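PDB 3ZRG: PexRD2 family secreted RxLR effector peptide, putative from Phytophthora infestans, which acts as a secreted effector of the RxLR family that enhances the pathogen's colonization of host plant leaves and induces weak cell death there. Local coordinates for residues Met9-Val19 and Leu54-His64. Sequence-based numbering, arbitrary orientation. Where two conformers were deposited one is given.
Sequences MKTMLKAGMTV and LLRYLNYVAEH
Tyr57 and Tyr60 both set CG anti to their backbone N (chi1 -170° in Tyr57), which sends the two rings off helix 49-63 toward helix 6-14 and the turn that follows it. The short helical segments cross at -65°, with axes 10.5 Å apart, a spacing that leaves room for large side chains. Tyr57 is the knob, seated among Met9, Met12, Leu13 and Val19. Met12 bends at its last torsion (chi3 55°) and lays CE over the middle of the ring, 3.5 Å from the centroid, a CH-pi contact made by an unbranched, flexible chain. Val61 CG2 covers the opposite face nearer the rim, and Tyr22 of helix 19-25 also meets this ring. A tyrosine suits the site because its hydroxyl spans the apolar layer and donates to Met17 O (OH to O 2.6 Å), tilted a little out of the carbonyl plane. That carbonyl lies just beyond Gly16, a glycine that readily adopts the positive phi of the Schellman motif ending helix 6-14.

Tyr60 is sandwiched differently: Met9 CB rests over the centre of one face, 3.7 Å from the centroid, while the His64 ring reaches the other face near its rim. His64 is held there by ND1 donating to Tyr60 O at 2.8 Å, and a water links its NE2 to Lys10 NZ. Met9 is long enough to pass SD by the edge of Tyr57 and still lay CE over a face of the Arg56 guanidinium. Beyond the turn, branched Val19 uses both methyls, CG2 against Leu58 CA at 3.6 Å and CG1 against Leu54 CD1.

Within this WYL-family effector domain, the contact thus joins its first and last helices chiefly through methionine-aromatic packing, while the hydroxyl of the buried Tyr57 ties the turn between helix 6-14 and helix 19-25 to helix 49-63 by the one direct hydrogen bond between the segments.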
loop_
_atom_site.group_PDB
_atom_site.type_symbol
_atom_site.label_atom_id
_atom_site.label_comp_id
_atom_site.label_asym_id
_atom_site.label_seq_id
_atom_site.Cartn_x
_atom_site.Cartn_y
_atom_site.Cartn_z
ATOM N N MET A 9 -5.333 9.594 11.610
ATOM C CA MET A 9 -4.969 9.648 10.171
ATOM C C MET A 9 -5.060 11.070 9.599
ATOM O O MET A 9 -4.233 11.465 8.770
ATOM C CB MET A 9 -5.817 8.671 9.357
ATOM C CG MET A 9 -5.511 7.221 9.740
ATOM S SD MET A 9 -6.284 5.964 8.730
ATOM C CE MET A 9 -7.979 6.037 9.253
ATOM N N LYS A 10 -6.018 11.856 10.064
ATOM C CA LYS A 10 -6.126 13.247 9.649
ATOM C C LYS A 10 -4.883 14.020 10.070
ATOM O O LYS A 10 -4.327 14.797 9.282
ATOM C CB LYS A 10 -7.355 13.915 10.243
ATOM C CG LYS A 10 -7.409 15.423 10.014
ATOM C CD LYS A 10 -7.379 15.829 8.544
ATOM C CE LYS A 10 -8.678 15.517 7.833
ATOM N NZ LYS A 10 -9.858 16.233 8.444
ATOM N N THR A 11 -4.417 13.759 11.280
ATOM C CA THR A 11 -3.194 14.389 11.805
ATOM C C THR A 11 -1.972 13.979 10.962
ATOM O O THR A 11 -1.155 14.837 10.537
ATOM C CB THR A 11 -3.019 14.035 13.294
ATOM O OG1 THR A 11 -4.144 14.558 14.038
ATOM C CG2 THR A 11 -1.681 14.554 13.828
ATOM N N MET A 12 -1.878 12.696 10.654
ATOM C CA MET A 12 -0.799 12.185 9.762
ATOM C C MET A 12 -0.819 12.838 8.372
ATOM O O MET A 12 0.206 13.217 7.836
ATOM C CB MET A 12 -0.940 10.665 9.604
ATOM C CG MET A 12 -0.675 9.940 10.927
ATOM S SD MET A 12 -1.289 8.240 10.906
ATOM C CE MET A 12 -0.473 7.610 9.464
ATOM N N LEU A 13 -1.998 12.955 7.786
ATOM C CA LEU A 13 -2.137 13.575 6.453
ATOM C C LEU A 13 -1.837 15.071 6.474
ATOM O O LEU A 13 -1.141 15.581 5.559
ATOM C CB LEU A 13 -3.504 13.292 5.871
ATOM C CG LEU A 13 -3.745 13.713 4.424
ATOM C CD1 LEU A 13 -2.567 13.294 3.515
ATOM C CD2 LEU A 13 -5.106 13.235 3.858
ATOM N N LYS A 14 -2.285 15.776 7.505
ATOM C CA LYS A 14 -1.916 17.213 7.714
ATOM C C LYS A 14 -0.400 17.348 7.828
ATOM O O LYS A 14 0.181 18.370 7.359
ATOM C CB LYS A 14 -2.539 17.798 8.993
ATOM C CG LYS A 14 -4.002 18.034 8.870
ATOM C CD LYS A 14 -4.522 18.488 10.239
ATOM C CE LYS A 14 -5.842 19.241 10.174
ATOM N N ALA A 15 0.252 16.345 8.437
ATOM C CA ALA A 15 1.714 16.371 8.619
ATOM C C ALA A 15 2.451 16.108 7.303
ATOM O O ALA A 15 3.669 16.367 7.207
ATOM C CB ALA A 15 2.170 15.393 9.691
ATOM N N GLY A 16 1.697 15.711 6.266
ATOM C CA GLY A 16 2.281 15.350 4.978
ATOM C C GLY A 16 2.878 13.965 4.893
ATOM O O GLY A 16 3.710 13.674 4.007
ATOM N N MET A 17 2.439 13.070 5.767
ATOM C CA MET A 17 2.923 11.707 5.729
ATOM C C MET A 17 2.337 10.942 4.530
ATOM O O MET A 17 1.104 10.716 4.421
ATOM C CB MET A 17 2.595 10.997 7.043
ATOM C CG MET A 17 3.433 9.767 7.292
ATOM S SD MET A 17 2.969 8.949 8.832
ATOM C CE MET A 17 3.244 10.225 10.079
ATOM N N THR A 18 3.210 10.556 3.596
ATOM C CA THR A 18 2.781 9.680 2.528
ATOM C C THR A 18 2.564 8.209 3.033
ATOM O O THR A 18 2.977 7.851 4.145
ATOM C CB THR A 18 3.788 9.644 1.370
ATOM O OG1 THR A 18 5.009 9.122 1.869
ATOM C CG2 THR A 18 3.994 11.063 0.732
ATOM N N VAL A 19 1.909 7.406 2.200
ATOM C CA VAL A 19 1.693 5.977 2.502
ATOM C C VAL A 19 3.056 5.287 2.719
ATOM O O VAL A 19 3.291 4.585 3.725
ATOM C CB VAL A 19 0.846 5.300 1.433
ATOM C CG1 VAL A 19 0.801 3.807 1.686
ATOM C CG2 VAL A 19 -0.572 5.876 1.404
ATOM N N LEU A 54 -1.308 0.092 7.746
ATOM C CA LEU A 54 -0.810 0.705 6.513
ATOM C C LEU A 54 -1.895 0.827 5.413
ATOM O O LEU A 54 -2.074 1.882 4.744
ATOM C CB LEU A 54 0.404 -0.071 6.017
ATOM C CG LEU A 54 1.031 0.503 4.749
ATOM C CD1 LEU A 54 1.536 1.995 4.931
ATOM C CD2 LEU A 54 2.095 -0.453 4.247
ATOM N N LEU A 55 -2.645 -0.256 5.232
ATOM C CA LEU A 55 -3.666 -0.293 4.191
ATOM C C LEU A 55 -4.841 0.611 4.593
ATOM O O LEU A 55 -5.456 1.206 3.734
ATOM C CB LEU A 55 -4.104 -1.724 3.950
ATOM C CG LEU A 55 -3.055 -2.582 3.243
ATOM C CD1 LEU A 55 -3.614 -4.034 3.196
ATOM C CD2 LEU A 55 -2.710 -2.020 1.847
ATOM N N ARG A 56 -5.162 0.716 5.881
ATOM C CA ARG A 56 -6.132 1.675 6.385
ATOM C C ARG A 56 -5.782 3.121 5.987
ATOM O O ARG A 56 -6.617 3.889 5.495
ATOM C CB ARG A 56 -6.166 1.565 7.915
ATOM C CG ARG A 56 -7.305 2.305 8.528
ATOM C CD ARG A 56 -8.580 1.959 7.788
ATOM N NE ARG A 56 -9.599 2.959 8.024
ATOM C CZ ARG A 56 -9.968 3.883 7.141
ATOM N NH1 ARG A 56 -9.418 3.922 5.912
ATOM N NH2 ARG A 56 -10.912 4.745 7.500
ATOM N N TYR A 57 -4.537 3.476 6.271
ATOM C CA TYR A 57 -4.002 4.823 5.911
ATOM C C TYR A 57 -4.035 5.065 4.396
ATOM O O TYR A 57 -4.427 6.123 3.955
ATOM C CB TYR A 57 -2.626 5.045 6.528
ATOM C CG TYR A 57 -2.185 6.507 6.383
ATOM C CD1 TYR A 57 -2.995 7.559 6.815
ATOM C CD2 TYR A 57 -1.002 6.826 5.757
ATOM C CE1 TYR A 57 -2.600 8.851 6.699
ATOM C CE2 TYR A 57 -0.606 8.119 5.594
ATOM C CZ TYR A 57 -1.399 9.151 6.070
ATOM O OH TYR A 57 -1.045 10.494 5.939
ATOM N N LEU A 58 -3.677 4.068 3.600
ATOM C CA LEU A 58 -3.674 4.179 2.143
ATOM C C LEU A 58 -5.065 4.536 1.646
ATOM O O LEU A 58 -5.227 5.468 0.846
ATOM C CB LEU A 58 -3.175 2.862 1.540
ATOM C CG LEU A 58 -3.009 2.800 0.021
ATOM C CD1 LEU A 58 -2.093 1.618 -0.348
ATOM C CD2 LEU A 58 -4.356 2.650 -0.620
ATOM N N ASN A 59 -6.101 3.814 2.121
ATOM C CA ASN A 59 -7.458 4.129 1.669
ATOM C C ASN A 59 -7.891 5.518 2.133
ATOM O O ASN A 59 -8.585 6.217 1.418
ATOM C CB ASN A 59 -8.475 3.079 2.129
ATOM C CG ASN A 59 -8.444 1.803 1.276
ATOM O OD1 ASN A 59 -7.696 1.691 0.297
ATOM N ND2 ASN A 59 -9.249 0.843 1.653
ATOM N N TYR A 60 -7.459 5.914 3.333
ATOM C CA TYR A 60 -7.754 7.257 3.886
ATOM C C TYR A 60 -7.167 8.355 3.012
ATOM O O TYR A 60 -7.843 9.304 2.628
ATOM C CB TYR A 60 -7.223 7.346 5.332
ATOM C CG TYR A 60 -7.580 8.649 5.989
ATOM C CD1 TYR A 60 -8.781 8.798 6.654
ATOM C CD2 TYR A 60 -6.714 9.746 5.924
ATOM C CE1 TYR A 60 -9.131 10.018 7.250
ATOM C CE2 TYR A 60 -7.049 10.947 6.499
ATOM C CZ TYR A 60 -8.262 11.082 7.162
ATOM O OH TYR A 60 -8.605 12.280 7.760
ATOM N N VAL A 61 -5.895 8.212 2.657
ATOM C CA VAL A 61 -5.273 9.200 1.802
ATOM C C VAL A 61 -5.960 9.265 0.430
ATOM O O VAL A 61 -6.222 10.360 -0.074
ATOM C CB VAL A 61 -3.773 8.926 1.662
ATOM C CG1 VAL A 61 -3.156 9.923 0.676
ATOM C CG2 VAL A 61 -3.094 9.017 3.039
ATOM N N ALA A 62 -6.287 8.104 -0.172
ATOM C CA ALA A 62 -7.011 8.106 -1.444
ATOM C C ALA A 62 -8.367 8.832 -1.342
ATOM O O ALA A 62 -8.726 9.650 -2.206
ATOM C CB ALA A 62 -7.175 6.670 -1.979
ATOM N N GLU A 63 -9.095 8.620 -0.240
ATOM C CA GLU A 63 -10.374 9.292 -0.087
ATOM C C GLU A 63 -10.241 10.816 0.082
ATOM O O GLU A 63 -11.177 11.553 -0.200
ATOM C CB GLU A 63 -11.156 8.676 1.068
ATOM C CG GLU A 63 -11.633 7.257 0.759
ATOM C CD GLU A 63 -12.880 7.162 -0.165
ATOM O OE1 GLU A 63 -13.445 8.175 -0.530
ATOM O OE2 GLU A 63 -13.280 6.046 -0.526
ATOM N N HIS A 64 -9.091 11.280 0.570
ATOM C CA HIS A 64 -8.813 12.724 0.687
ATOM C C HIS A 64 -8.065 13.362 -0.498
ATOM O O HIS A 64 -7.577 14.508 -0.385
ATOM C CB HIS A 64 -8.134 13.041 2.016
ATOM C CG HIS A 64 -9.023 12.767 3.183
ATOM N ND1 HIS A 64 -9.396 11.485 3.535
ATOM C CD2 HIS A 64 -9.742 13.601 3.976
ATOM C CE1 HIS A 64 -10.254 11.539 4.540
ATOM N NE2 HIS A 64 -10.485 12.810 4.824
HETATM O O HOH W 1 -12.100 14.616 6.815
#